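Local coordinates for protein TRAP dicarboxylate transporter-DctP subunit (PDB 4PFI) that probably binds a small organic acid in the periplasm and delivers it to the membrane part of a TRAP transporter, at residues F114-L119 / L317-R322; G158-T163 / R241-I246; R192-D197 / R313-P318; V236-R241 / V302-D307. All blocks are in the same frame, centred on the assembly; numbering follows the deposited sequence.

Interaction 1 of 4, residues F114-L119 / L317-R322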
loop_
_atom_site.group_PDB
_atom_site.type_symbol
_atom_site.label_atom_id
_atom_site.label_comp_id
_atom_site.label_asym_id
_atom_site.label_seq_id
_atom_site.Cartn_x
_atom_site.Cartn_y
_atom_site.Cartn_z
ATOM N N PHE A 114 -5.003 3.087 -6.343
ATOM C CA PHE A 114 -4.842 1.988 -5.392
ATOM C C PHE A 114 -5.558 2.182 -4.069
ATOM O O PHE A 114 -5.610 1.254 -3.262
ATOM C CB PHE A 114 -3.347 1.728 -5.128
ATOM C CG PHE A 114 -2.607 1.294 -6.338
ATOM C CD1 PHE A 114 -2.967 0.121 -6.985
ATOM C CD2 PHE A 114 -1.595 2.084 -6.871
ATOM C CE1 PHE A 114 -2.297 -0.281 -8.145
ATOM C CE2 PHE A 114 -0.919 1.686 -8.020
ATOM C CZ PHE A 114 -1.277 0.493 -8.663
ATOM N N ASN A 115 -6.091 3.375 -3.831
ATOM C CA ASN A 115 -6.940 3.605 -2.659
ATOM C C ASN A 115 -8.443 3.632 -2.998
ATOM O O ASN A 115 -9.258 3.847 -2.110
ATOM C CB ASN A 115 -6.570 4.900 -1.928
ATOM C CG ASN A 115 -5.091 4.999 -1.553
ATOM O OD1 ASN A 115 -4.508 6.086 -1.621
ATOM N ND2 ASN A 115 -4.484 3.887 -1.155
ATOM N N LEU A 116 -8.814 3.441 -4.265
ATOM C CA LEU A 116 -10.241 3.367 -4.641
ATOM C C LEU A 116 -10.874 2.053 -4.163
ATOM O O LEU A 116 -10.293 0.977 -4.321
ATOM C CB LEU A 116 -10.421 3.510 -6.160
ATOM C CG LEU A 116 -10.201 4.931 -6.705
ATOM C CD1 LEU A 116 -10.190 4.913 -8.208
ATOM C CD2 LEU A 116 -11.270 5.902 -6.186
ATOM N N HIS A 117 -12.060 2.116 -3.577
ATOM C CA HIS A 117 -12.665 0.899 -3.032
ATOM C C HIS A 117 -13.325 0.064 -4.144
ATOM O O HIS A 117 -13.938 0.632 -5.045
ATOM C CB HIS A 117 -13.685 1.251 -1.943
ATOM C CG HIS A 117 -13.070 1.837 -0.704
ATOM N ND1 HIS A 117 -13.784 2.104 0.429
ATOM C CD2 HIS A 117 -11.785 2.205 -0.444
ATOM C CE1 HIS A 117 -12.976 2.618 1.348
ATOM N NE2 HIS A 117 -11.772 2.694 0.839
ATOM N N PHE A 118 -13.195 -1.265 -4.066
ATOM C CA PHE A 118 -13.909 -2.208 -4.941
ATOM C C PHE A 118 -13.547 -2.060 -6.420
ATOM O O PHE A 118 -14.361 -2.335 -7.279
ATOM C CB PHE A 118 -15.420 -2.075 -4.734
ATOM C CG PHE A 118 -15.829 -2.233 -3.291
ATOM C CD1 PHE A 118 -15.760 -3.475 -2.672
ATOM C CD2 PHE A 118 -16.242 -1.140 -2.539
ATOM C CE1 PHE A 118 -16.088 -3.627 -1.338
ATOM C CE2 PHE A 118 -16.583 -1.296 -1.197
ATOM C CZ PHE A 118 -16.499 -2.546 -0.602
ATOM N N LEU A 119 -12.317 -1.654 -6.713
ATOM C CA LEU A 119 -11.928 -1.377 -8.084
ATOM C C LEU A 119 -11.101 -2.526 -8.645
ATOM O O LEU A 119 -11.526 -3.211 -9.576
ATOM C CB LEU A 119 -11.123 -0.081 -8.168
ATOM C CG LEU A 119 -10.660 0.282 -9.586
ATOM C CD1 LEU A 119 -11.746 1.059 -10.310
ATOM C CD2 LEU A 119 -9.369 1.070 -9.536
ATOM N N LEU A 317 -18.823 5.081 -5.265
ATOM C CA LEU A 317 -18.584 5.559 -6.632
ATOM C C LEU A 317 -17.997 6.986 -6.728
ATOM O O LEU A 317 -17.073 7.218 -7.493
ATOM C CB LEU A 317 -19.858 5.420 -7.461
ATOM C CG LEU A 317 -20.262 3.943 -7.630
ATOM C CD1 LEU A 317 -21.607 3.810 -8.322
ATOM C CD2 LEU A 317 -19.184 3.148 -8.393
ATOM N N PRO A 318 -18.483 7.917 -5.904
ATOM C CA PRO A 318 -18.010 9.310 -5.920
ATOM C C PRO A 318 -16.502 9.496 -5.741
ATOM O O PRO A 318 -15.990 10.511 -6.207
ATOM C CB PRO A 318 -18.754 9.955 -4.740
ATOM C CG PRO A 318 -19.982 9.137 -4.572
ATOM C CD PRO A 318 -19.586 7.723 -4.946
ATOM N N ALA A 319 -15.798 8.579 -5.081
ATOM C CA ALA A 319 -14.338 8.673 -5.058
ATOM C C ALA A 319 -13.724 8.487 -6.462
ATOM O O ALA A 319 -12.643 8.995 -6.738
ATOM C CB ALA A 319 -13.746 7.689 -4.094
ATOM N N ARG A 320 -14.423 7.768 -7.343
ATOM C CA ARG A 320 -13.950 7.577 -8.716
ATOM C C ARG A 320 -14.031 8.891 -9.475
ATOM O O ARG A 320 -13.119 9.252 -10.211
ATOM C CB ARG A 320 -14.736 6.465 -9.427
ATOM C CG ARG A 320 -14.345 5.118 -8.881
ATOM C CD ARG A 320 -15.135 3.955 -9.426
ATOM N NE ARG A 320 -14.954 2.779 -8.576
ATOM C CZ ARG A 320 -15.258 1.533 -8.929
ATOM N NH1 ARG A 320 -15.758 1.273 -10.133
ATOM N NH2 ARG A 320 -15.048 0.539 -8.064
ATOM N N GLN A 321 -15.122 9.616 -9.245
ATOM C CA GLN A 321 -15.334 10.917 -9.859
ATOM C C GLN A 321 -14.221 11.880 -9.443
ATOM O O GLN A 321 -13.561 12.463 -10.285
ATOM C CB GLN A 321 -16.703 11.455 -9.442
ATOM C CG GLN A 321 -17.047 12.841 -9.984
ATOM C CD GLN A 321 -18.353 13.370 -9.417
ATOM O OE1 GLN A 321 -19.383 12.690 -9.451
ATOM N NE2 GLN A 321 -18.312 14.578 -8.865
ATOM N N ARG A 322 -14.000 12.016 -8.135
ATOM C CA ARG A 322 -12.944 12.890 -7.607
ATOM C C ARG A 322 -11.578 12.478 -8.172
ATOM O O ARG A 322 -10.734 13.319 -8.457
ATOM C CB ARG A 322 -12.927 12.857 -6.069
ATOM C CG ARG A 322 -11.694 13.521 -5.410
ATOM C CD ARG A 322 -11.600 15.044 -5.649
ATOM N NE ARG A 322 -12.899 15.723 -5.544
ATOM C CZ ARG A 322 -13.511 16.033 -4.394
ATOM N NH1 ARG A 322 -12.958 15.722 -3.222
ATOM N NH2 ARG A 322 -14.695 16.651 -4.413
HETATM O O HOH W 1 -14.767 3.118 -5.592
#

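Interaction 2 of 4, residues G158-T163 / R241-I246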
loop_
_atom_site.group_PDB
_atom_site.type_symbol
_atom_site.label_atom_id
_atom_site.label_comp_id
_atom_site.label_asym_id
_atom_site.label_seq_id
_atom_site.Cartn_x
_atom_site.Cartn_y
_atom_site.Cartn_z
ATOM N N GLY A 158 -1.241 -6.260 1.685
ATOM C CA GLY A 158 -2.368 -6.934 2.281
ATOM C C GLY A 158 -3.663 -6.163 2.133
ATOM O O GLY A 158 -3.666 -4.986 1.766
ATOM N N TRP A 159 -4.775 -6.842 2.381
ATOM C CA TRP A 159 -6.067 -6.197 2.419
ATOM C C TRP A 159 -6.087 -5.089 3.478
ATOM O O TRP A 159 -5.709 -5.330 4.628
ATOM C CB TRP A 159 -7.113 -7.241 2.787
ATOM C CG TRP A 159 -7.575 -8.083 1.651
ATOM C CD1 TRP A 159 -7.423 -9.421 1.512
ATOM C CD2 TRP A 159 -8.267 -7.629 0.478
ATOM N NE1 TRP A 159 -7.973 -9.840 0.314
ATOM C CE2 TRP A 159 -8.500 -8.761 -0.336
ATOM C CE3 TRP A 159 -8.713 -6.378 0.045
ATOM C CZ2 TRP A 159 -9.162 -8.682 -1.561
ATOM C CZ3 TRP A 159 -9.363 -6.297 -1.178
ATOM C CH2 TRP A 159 -9.588 -7.447 -1.965
HETATM N N MSE A 160 -6.557 -3.894 3.133
HETATM C CA MSE A 160 -6.819 -2.867 4.158
HETATM C C MSE A 160 -7.910 -3.408 5.104
HETATM O O MSE A 160 -8.878 -4.017 4.656
HETATM C CB MSE A 160 -7.256 -1.534 3.548
HETATM C CG MSE A 160 -6.197 -0.890 2.654
HETATM SE SE MSE A 160 -4.637 -0.275 3.666
HETATM C CE MSE A 160 -5.369 1.411 4.390
ATOM N N THR A 161 -7.753 -3.178 6.400
ATOM C CA THR A 161 -8.704 -3.665 7.385
ATOM C C THR A 161 -9.187 -2.488 8.225
ATOM O O THR A 161 -8.431 -1.557 8.468
ATOM C CB THR A 161 -8.036 -4.725 8.271
ATOM O OG1 THR A 161 -7.796 -5.920 7.492
ATOM C CG2 THR A 161 -8.914 -5.062 9.469
ATOM N N TRP A 162 -10.455 -2.480 8.616
ATOM C CA TRP A 162 -11.010 -1.339 9.337
ATOM C C TRP A 162 -11.102 -1.671 10.836
ATOM O O TRP A 162 -11.427 -2.801 11.194
ATOM C CB TRP A 162 -12.417 -1.034 8.839
ATOM C CG TRP A 162 -12.539 -0.703 7.392
ATOM C CD1 TRP A 162 -11.541 -0.366 6.547
ATOM C CD2 TRP A 162 -13.740 -0.658 6.628
ATOM N NE1 TRP A 162 -12.043 -0.094 5.288
ATOM C CE2 TRP A 162 -13.396 -0.275 5.314
ATOM C CE3 TRP A 162 -15.078 -0.911 6.917
ATOM C CZ2 TRP A 162 -14.330 -0.138 4.307
ATOM C CZ3 TRP A 162 -16.011 -0.774 5.905
ATOM C CH2 TRP A 162 -15.632 -0.385 4.623
ATOM N N THR A 163 -10.816 -0.704 11.706
ATOM C CA THR A 163 -11.107 -0.846 13.124
ATOM C C THR A 163 -11.949 0.335 13.595
ATOM O O THR A 163 -11.909 1.428 13.020
ATOM C CB THR A 163 -9.823 -0.906 14.019
ATOM O OG1 THR A 163 -9.125 0.339 13.980
ATOM C CG2 THR A 163 -8.884 -1.951 13.558
ATOM N N ARG A 241 -12.733 -6.046 2.650
ATOM C CA ARG A 241 -11.980 -6.327 1.424
ATOM C C ARG A 241 -12.362 -5.270 0.347
ATOM O O ARG A 241 -12.917 -5.594 -0.698
ATOM C CB ARG A 241 -12.255 -7.767 0.983
ATOM C CG ARG A 241 -11.570 -8.830 1.853
ATOM C CD ARG A 241 -11.838 -10.279 1.333
ATOM N NE ARG A 241 -13.281 -10.560 1.323
ATOM C CZ ARG A 241 -14.000 -10.917 0.258
ATOM N NH1 ARG A 241 -13.446 -11.103 -0.948
ATOM N NH2 ARG A 241 -15.302 -11.106 0.412
ATOM N N ALA A 242 -12.110 -3.995 0.656
ATOM C CA ALA A 242 -12.489 -2.899 -0.231
ATOM C C ALA A 242 -11.292 -2.481 -1.066
ATOM O O ALA A 242 -11.423 -2.206 -2.248
ATOM C CB ALA A 242 -13.045 -1.716 0.569
ATOM N N SER A 243 -10.109 -2.451 -0.456
ATOM C CA SER A 243 -8.881 -2.148 -1.192
ATOM C C SER A 243 -7.690 -2.782 -0.502
ATOM O O SER A 243 -7.731 -3.110 0.691
ATOM C CB SER A 243 -8.657 -0.637 -1.277
ATOM O OG SER A 243 -8.696 -0.071 0.014
ATOM N N ARG A 244 -6.610 -2.916 -1.252
ATOM C CA ARG A 244 -5.362 -3.442 -0.756
ATOM C C ARG A 244 -4.314 -2.350 -0.556
ATOM O O ARG A 244 -4.337 -1.316 -1.213
ATOM C CB ARG A 244 -4.821 -4.436 -1.759
ATOM C CG ARG A 244 -5.541 -5.773 -1.790
ATOM C CD ARG A 244 -4.875 -6.642 -2.829
ATOM N NE ARG A 244 -5.496 -7.951 -2.992
ATOM C CZ ARG A 244 -6.465 -8.212 -3.853
ATOM N NH1 ARG A 244 -6.957 -7.252 -4.628
ATOM N NH2 ARG A 244 -6.951 -9.436 -3.945
ATOM N N PHE A 245 -3.381 -2.596 0.350
ATOM C CA PHE A 245 -2.180 -1.775 0.449
ATOM C C PHE A 245 -1.255 -2.197 -0.669
ATOM O O PHE A 245 -0.794 -3.327 -0.680
ATOM C CB PHE A 245 -1.424 -2.095 1.726
ATOM C CG PHE A 245 -0.950 -0.913 2.501
ATOM C CD1 PHE A 245 -1.641 0.297 2.483
ATOM C CD2 PHE A 245 0.141 -1.047 3.374
ATOM C CE1 PHE A 245 -1.224 1.380 3.288
ATOM C CE2 PHE A 245 0.564 0.032 4.191
ATOM C CZ PHE A 245 -0.118 1.243 4.145
ATOM N N ILE A 246 -0.956 -1.281 -1.579
ATOM C CA ILE A 246 -0.068 -1.556 -2.696
ATOM C C ILE A 246 1.095 -0.588 -2.625
ATOM O O ILE A 246 0.885 0.626 -2.725
ATOM C CB ILE A 246 -0.787 -1.298 -4.016
ATOM C CG1 ILE A 246 -2.085 -2.115 -4.091
ATOM C CG2 ILE A 246 0.141 -1.611 -5.202
ATOM C CD1 ILE A 246 -1.858 -3.620 -4.098
HETATM O O HOH W 2 -10.570 -6.311 4.573
HETATM O O HOH W 3 -10.741 -2.854 2.789
#

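Interaction 3 of 4, residues R192-D197 / R313-P318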
loop_
_atom_site.group_PDB
_atom_site.type_symbol
_atom_site.label_atom_id
_atom_site.label_comp_id
_atom_site.label_asym_id
_atom_site.label_seq_id
_atom_site.Cartn_x
_atom_site.Cartn_y
_atom_site.Cartn_z
ATOM N N ARG A 192 -15.354 9.657 2.922
ATOM C CA ARG A 192 -16.308 10.744 2.923
ATOM C C ARG A 192 -17.569 10.270 2.201
ATOM O O ARG A 192 -18.668 10.659 2.554
ATOM C CB ARG A 192 -15.709 11.968 2.248
ATOM C CG ARG A 192 -16.392 13.245 2.574
ATOM C CD ARG A 192 -15.663 14.412 1.891
ATOM N NE ARG A 192 -14.425 14.832 2.586
ATOM C CZ ARG A 192 -13.183 14.777 2.082
ATOM N NH1 ARG A 192 -12.940 14.304 0.864
ATOM N NH2 ARG A 192 -12.159 15.202 2.806
ATOM N N SER A 193 -17.415 9.414 1.199
ATOM C CA SER A 193 -18.582 8.879 0.478
ATOM C C SER A 193 -19.547 8.132 1.403
ATOM O O SER A 193 -20.746 8.154 1.188
ATOM C CB SER A 193 -18.153 7.917 -0.624
ATOM O OG SER A 193 -17.301 8.537 -1.550
ATOM N N TYR A 194 -19.012 7.464 2.420
ATOM C CA TYR A 194 -19.830 6.722 3.387
ATOM C C TYR A 194 -20.396 7.645 4.460
ATOM O O TYR A 194 -21.202 7.219 5.292
ATOM C CB TYR A 194 -19.001 5.611 4.043
ATOM C CG TYR A 194 -18.348 4.675 3.048
ATOM C CD1 TYR A 194 -18.944 4.416 1.807
ATOM C CD2 TYR A 194 -17.143 4.064 3.336
ATOM C CE1 TYR A 194 -18.359 3.574 0.886
ATOM C CE2 TYR A 194 -16.540 3.226 2.427
ATOM C CZ TYR A 194 -17.158 2.989 1.199
ATOM O OH TYR A 194 -16.570 2.145 0.307
ATOM N N GLY A 195 -19.981 8.910 4.434
ATOM C CA GLY A 195 -20.476 9.898 5.368
ATOM C C GLY A 195 -19.567 10.061 6.576
ATOM O O GLY A 195 -20.025 10.482 7.631
ATOM N N ALA A 196 -18.285 9.727 6.445
ATOM C CA ALA A 196 -17.350 9.939 7.545
ATOM C C ALA A 196 -16.734 11.334 7.432
ATOM O O ALA A 196 -16.886 11.991 6.408
ATOM C CB ALA A 196 -16.259 8.874 7.549
ATOM N N ASP A 197 -16.061 11.780 8.492
ATOM C CA ASP A 197 -15.168 12.940 8.417
ATOM C C ASP A 197 -13.747 12.399 8.481
ATOM O O ASP A 197 -13.246 12.077 9.566
ATOM C CB ASP A 197 -15.391 13.919 9.577
ATOM C CG ASP A 197 -14.344 15.030 9.612
ATOM O OD1 ASP A 197 -13.783 15.367 8.540
ATOM O OD2 ASP A 197 -14.074 15.574 10.711
ATOM N N ARG A 313 -19.947 -0.701 -2.187
ATOM C CA ARG A 313 -19.502 -0.484 -3.564
ATOM C C ARG A 313 -20.356 0.628 -4.194
ATOM O O ARG A 313 -19.832 1.634 -4.711
ATOM C CB ARG A 313 -19.620 -1.780 -4.371
ATOM C CG ARG A 313 -18.726 -1.851 -5.615
ATOM C CD ARG A 313 -18.926 -3.179 -6.377
ATOM N NE ARG A 313 -19.155 -4.301 -5.447
ATOM C CZ ARG A 313 -18.332 -5.339 -5.250
ATOM N NH1 ARG A 313 -17.188 -5.455 -5.945
ATOM N NH2 ARG A 313 -18.663 -6.278 -4.363
ATOM N N ASP A 314 -21.675 0.455 -4.098
ATOM C CA ASP A 314 -22.628 1.408 -4.652
ATOM C C ASP A 314 -22.306 2.796 -4.110
ATOM O O ASP A 314 -22.201 3.759 -4.873
ATOM C CB ASP A 314 -24.069 0.985 -4.328
ATOM C CG ASP A 314 -24.463 -0.356 -4.991
ATOM O OD1 ASP A 314 -23.750 -0.806 -5.922
ATOM O OD2 ASP A 314 -25.489 -0.970 -4.590
ATOM N N ALA A 315 -22.056 2.878 -2.809
ATOM C CA ALA A 315 -21.840 4.169 -2.163
ATOM C C ALA A 315 -20.416 4.709 -2.338
ATOM O O ALA A 315 -20.154 5.877 -2.046
ATOM C CB ALA A 315 -22.225 4.093 -0.678
ATOM N N SER A 316 -19.517 3.894 -2.884
ATOM C CA SER A 316 -18.109 4.282 -3.089
ATOM C C SER A 316 -17.846 5.049 -4.377
ATOM O O SER A 316 -16.749 5.572 -4.581
ATOM C CB SER A 316 -17.243 3.027 -3.156
ATOM O OG SER A 316 -17.532 2.319 -4.375
ATOM N N LEU A 317 -18.823 5.081 -5.265
ATOM C CA LEU A 317 -18.584 5.559 -6.632
ATOM C C LEU A 317 -17.997 6.986 -6.728
ATOM O O LEU A 317 -17.073 7.218 -7.493
ATOM C CB LEU A 317 -19.858 5.420 -7.461
ATOM C CG LEU A 317 -20.262 3.943 -7.630
ATOM C CD1 LEU A 317 -21.607 3.810 -8.322
ATOM C CD2 LEU A 317 -19.184 3.148 -8.393
ATOM N N PRO A 318 -18.483 7.917 -5.904
ATOM C CA PRO A 318 -18.010 9.310 -5.920
ATOM C C PRO A 318 -16.502 9.496 -5.741
ATOM O O PRO A 318 -15.990 10.511 -6.207
ATOM C CB PRO A 318 -18.754 9.955 -4.740
ATOM C CG PRO A 318 -19.982 9.137 -4.572
ATOM C CD PRO A 318 -19.586 7.723 -4.946
HETATM O O HOH W 4 -22.205 7.912 -1.744
#

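Interaction 4 of 4, residues V236-R241 / V302-D307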
loop_
_atom_site.group_PDB
_atom_site.type_symbol
_atom_site.label_atom_id
_atom_site.label_comp_id
_atom_site.label_asym_id
_atom_site.label_seq_id
_atom_site.Cartn_x
_atom_site.Cartn_y
_atom_site.Cartn_z
ATOM N N VAL A 236 -13.645 -3.638 17.386
ATOM C CA VAL A 236 -14.128 -4.363 16.247
ATOM C C VAL A 236 -13.211 -4.193 15.040
ATOM O O VAL A 236 -12.944 -3.084 14.598
ATOM C CB VAL A 236 -15.575 -3.938 15.859
ATOM C CG1 VAL A 236 -16.048 -4.756 14.678
ATOM C CG2 VAL A 236 -16.528 -4.066 17.037
ATOM N N LEU A 237 -12.737 -5.317 14.522
ATOM C CA LEU A 237 -11.986 -5.356 13.273
ATOM C C LEU A 237 -12.936 -5.732 12.124
ATOM O O LEU A 237 -13.435 -6.862 12.099
ATOM C CB LEU A 237 -10.900 -6.416 13.408
ATOM C CG LEU A 237 -9.699 -6.235 12.497
ATOM C CD1 LEU A 237 -8.599 -5.721 13.368
ATOM C CD2 LEU A 237 -9.300 -7.530 11.849
ATOM N N THR A 238 -13.247 -4.805 11.216
ATOM C CA THR A 238 -14.161 -5.131 10.108
ATOM C C THR A 238 -13.374 -5.357 8.801
ATOM O O THR A 238 -12.619 -4.503 8.369
ATOM C CB THR A 238 -15.251 -4.016 9.849
ATOM O OG1 THR A 238 -16.083 -3.842 11.001
ATOM C CG2 THR A 238 -16.137 -4.371 8.692
HETATM N N MSE A 239 -13.581 -6.500 8.167
HETATM C CA MSE A 239 -12.865 -6.835 6.955
HETATM C C MSE A 239 -13.845 -6.699 5.788
HETATM O O MSE A 239 -14.707 -7.552 5.568
HETATM C CB MSE A 239 -12.262 -8.233 7.105
HETATM C CG MSE A 239 -11.628 -8.419 8.559
HETATM SE SE MSE A 239 -10.501 -9.983 8.657
HETATM C CE MSE A 239 -8.745 -9.139 8.800
ATOM N N ALA A 240 -13.751 -5.575 5.092
ATOM C CA ALA A 240 -14.641 -5.303 3.965
ATOM C C ALA A 240 -14.036 -5.739 2.651
ATOM O O ALA A 240 -14.746 -5.808 1.671
ATOM C CB ALA A 240 -14.966 -3.837 3.882
ATOM N N ARG A 241 -12.733 -6.046 2.650
ATOM C CA ARG A 241 -11.980 -6.327 1.424
ATOM C C ARG A 241 -12.362 -5.270 0.347
ATOM O O ARG A 241 -12.917 -5.594 -0.698
ATOM C CB ARG A 241 -12.255 -7.767 0.983
ATOM C CG ARG A 241 -11.570 -8.830 1.853
ATOM C CD ARG A 241 -11.838 -10.279 1.333
ATOM N NE ARG A 241 -13.281 -10.560 1.323
ATOM C CZ ARG A 241 -14.000 -10.917 0.258
ATOM N NH1 ARG A 241 -13.446 -11.103 -0.948
ATOM N NH2 ARG A 241 -15.302 -11.106 0.412
ATOM N N VAL A 302 -15.182 -9.129 12.067
ATOM C CA VAL A 302 -16.407 -9.133 11.284
ATOM C C VAL A 302 -16.023 -9.183 9.814
ATOM O O VAL A 302 -15.335 -8.293 9.360
ATOM C CB VAL A 302 -17.234 -7.845 11.562
ATOM C CG1 VAL A 302 -18.420 -7.768 10.602
ATOM C CG2 VAL A 302 -17.700 -7.795 13.033
ATOM N N ARG A 303 -16.403 -10.229 9.086
ATOM C CA ARG A 303 -16.218 -10.235 7.624
ATOM C C ARG A 303 -17.538 -9.873 6.983
ATOM O O ARG A 303 -18.523 -10.542 7.211
ATOM C CB ARG A 303 -15.740 -11.590 7.087
ATOM C CG ARG A 303 -14.724 -12.230 8.028
ATOM C CD ARG A 303 -13.526 -12.842 7.323
ATOM N NE ARG A 303 -12.492 -13.197 8.303
ATOM C CZ ARG A 303 -11.184 -13.071 8.090
ATOM N NH1 ARG A 303 -10.316 -13.404 9.040
ATOM N NH2 ARG A 303 -10.745 -12.602 6.905
ATOM N N LEU A 304 -17.557 -8.795 6.208
ATOM C CA LEU A 304 -18.784 -8.368 5.545
ATOM C C LEU A 304 -19.289 -9.431 4.560
ATOM O O LEU A 304 -18.488 -10.102 3.895
ATOM C CB LEU A 304 -18.566 -7.045 4.819
ATOM C CG LEU A 304 -18.218 -5.845 5.708
ATOM C CD1 LEU A 304 -18.253 -4.567 4.865
ATOM C CD2 LEU A 304 -19.115 -5.717 6.952
ATOM N N THR A 305 -20.605 -9.597 4.495
ATOM C CA THR A 305 -21.247 -10.449 3.489
ATOM C C THR A 305 -21.179 -9.772 2.132
ATOM O O THR A 305 -20.920 -8.574 2.052
ATOM C CB THR A 305 -22.732 -10.643 3.776
ATOM O OG1 THR A 305 -23.387 -9.363 3.716
ATOM C CG2 THR A 305 -22.952 -11.299 5.141
ATOM N N GLU A 306 -21.425 -10.529 1.072
ATOM C CA GLU A 306 -21.442 -9.965 -0.281
ATOM C C GLU A 306 -22.480 -8.846 -0.416
ATOM O O GLU A 306 -22.211 -7.837 -1.055
ATOM C CB GLU A 306 -21.660 -11.062 -1.322
ATOM C CG GLU A 306 -20.431 -11.944 -1.508
ATOM C CD GLU A 306 -19.155 -11.148 -1.831
ATOM O OE1 GLU A 306 -19.137 -10.414 -2.853
ATOM O OE2 GLU A 306 -18.169 -11.249 -1.054
ATOM N N ASP A 307 -23.642 -9.005 0.210
ATOM C CA ASP A 307 -24.654 -7.952 0.192
ATOM C C ASP A 307 -24.142 -6.662 0.834
ATOM O O ASP A 307 -24.350 -5.571 0.312
ATOM C CB ASP A 307 -25.919 -8.407 0.918
ATOM C CG ASP A 307 -26.758 -9.358 0.088
ATOM O OD1 ASP A 307 -26.306 -9.739 -1.017
ATOM O OD2 ASP A 307 -27.860 -9.739 0.550
HETATM O O HOH W 5 -16.078 -13.238 -1.408
#

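Interaction 1 of 4, residues F114-L119 / L317-R322
The carbonyl O of His117 is gripped by two donors, Arg320 NH2 and a water. In this family 7 solute-binding fold, the first turn of helix 318-339 is tied to the loop 116-119 by Arg320. Its NH2 meets His117 O at 3.2 Å with a fairly straight bond of 165°. That oxygen lies almost exactly in the guanidinium plane, and NH2 likewise lies in the carbonyl plane. The water donates to the same oxygen and accepts from Arg320 NE at 3.0 Å, which closes a small ring. A weak, bent bond runs from NH2 to Phe118 O. The chain of Arg320 is extended from CG to NE (chi2 175°, chi3 -164°), which carries the guanidinium to the loop. Leu119 CD1 sits over the centre of one guanidinium face, 3.8 Å from Arg320 CZ. Leu317 CD2 lies over the opposite face, nearer the rim. A leucine in place of Arg320 would probably strip His117 O and Phe118 O of their NH2 donor and take away the NE that helps hold the water. Alongside, Leu116 packs on the helix, its CD2 3.7 Å from Ala319 CB.

Interaction 2 of 4, residues G158-T163 / R241-I246
Trp159 has CG beside its backbone N (chi1 -82°), and Arg244 is extended from CG to NE, which lays its guanidinium along the indole. The two planes are 28° apart and stacked, with Arg244 CZ 4.0 Å from the centroid of the six-membered ring of Trp159, an off-centre cation-pi contact. On the opposite face Arg241 CB makes a CH-pi contact, 3.8 Å from the same centroid. The indole is thus held between two arginine side chains. With alanine in place of Trp159, the Arg244 guanidinium would probably lose the surface it stacks on, and a gap is likely between the two arginines. Two backbone bonds join the segments: Phe245 N to Gly158 O and Met160 N to Ser243 O, both 2.8 Å. Selenomethionine Met160 forms a Met-aromatic contact, its SE oblique to the Phe245 ring. Two waters link Met160 O to Arg241 N and Ala242 N. The pairing is antiparallel, between strands 149-164 and 244-252. Pro121 and Glu122 take the Arg244 guanidinium through their carbonyls, and strand 236-239 lies beside Trp162.

Interaction 3 of 4, residues R192-D197 / R313-P318
Van der Waals packing carries the direct contact between Ser193 and Tyr194, just past helix 185-192, and the end of helix 306-316. Ser193 CB comes within 3.2 Å of Ala315 O. Its OG touches Pro318 CB at 3.8 Å. Tyr194 brings one ring edge up to the backbone of Ala315 and Ser316, and its CD1 is 4.1 Å from Ala315 CB. Tyr194 OH lies 3.6 Å from Ser316 CB. CG of Tyr194 stands beside its own backbone N (chi1 -54°), which sends the ring across to the helix end. The ring also meets Phe312 of that helix edge to face.

The polar link is a water. It donates to Ala315 O at 2.9 Å and, over a longer 3.3 Å, to Ser193 O. The hydroxyls of Ser193 and Tyr194 bond to other parts: Ser193 OG to Glu189 O, and Tyr194 OH to His117 ND1. Gly195 follows and ends helix 185-192 in a Schellman motif.

With no direct hydrogen bond between them, the two segments rest mainly on packing.

Interaction 4 of 4, residues V236-R241 / V302-D307
Strands 236-239 and 300-303 pair in parallel at this contact, and the second segment then turns into helix 306-316. Thr238 is matched with Val302 and Met239 with Arg303. Three backbone bonds set the register. Val302 N donates to Leu237 O at 2.9 Å, Met239 N to Val302 O at 2.8 Å with an angle of 174°, and Leu304 N to Met239 O at 3.2 Å. The last donor is tilted from the carbonyl plane, where the strands give way to turns.

Thr238 and Val302 share one face of the sheet. Along it Val236 CG1 touches Val302 CG2, and Thr238 CG2 meets Leu304 CD2 at 3.7 Å. Ala240 CB packs on the other branch, Leu304 CD1, at 3.5 Å. Met239 and Arg303 share the other face. They run side by side and point the same way.

Farther on, Arg241 NH2 forms a salt bridge to Glu306 OE2 at 3.2 Å. The carboxylate oxygen lies near the guanidinium plane, and a water joins the same two atoms. The bend of Glu306 at chi2 (-54°) helps bring its carboxylate back to Arg241. Arg309 is a second partner of Glu306 OE2. Thr305 is the N-cap of the helix. The whole is a parallel strand pair leading into a capped helix, within the mixed sheet of this solute-binding fold.

How the interactions relate
From the N terminus, the loop 114-119 comes first and pairs last, with helix 318-339, so interaction 1 closes the longest loop. All the other first segments fall within it. Interaction 2 starts on strand 149-164 and returns at 241-246. Interaction 3 starts at 192-197, inside that span, and ends beyond it at 313-318, so the two cross. Interaction 4 lies within the span of interaction 3 and crosses interaction 2, sharing Arg241. Interactions 2 and 4 build neighbouring strands of one sheet, joined by Trp162 O and Thr238 N. Interactions 1 and 3 share Leu317 and Pro318 and tie the two consecutive C-terminal helices to nearby loops. Phe118 N bonds to Ala242 O, just before strand 244-252.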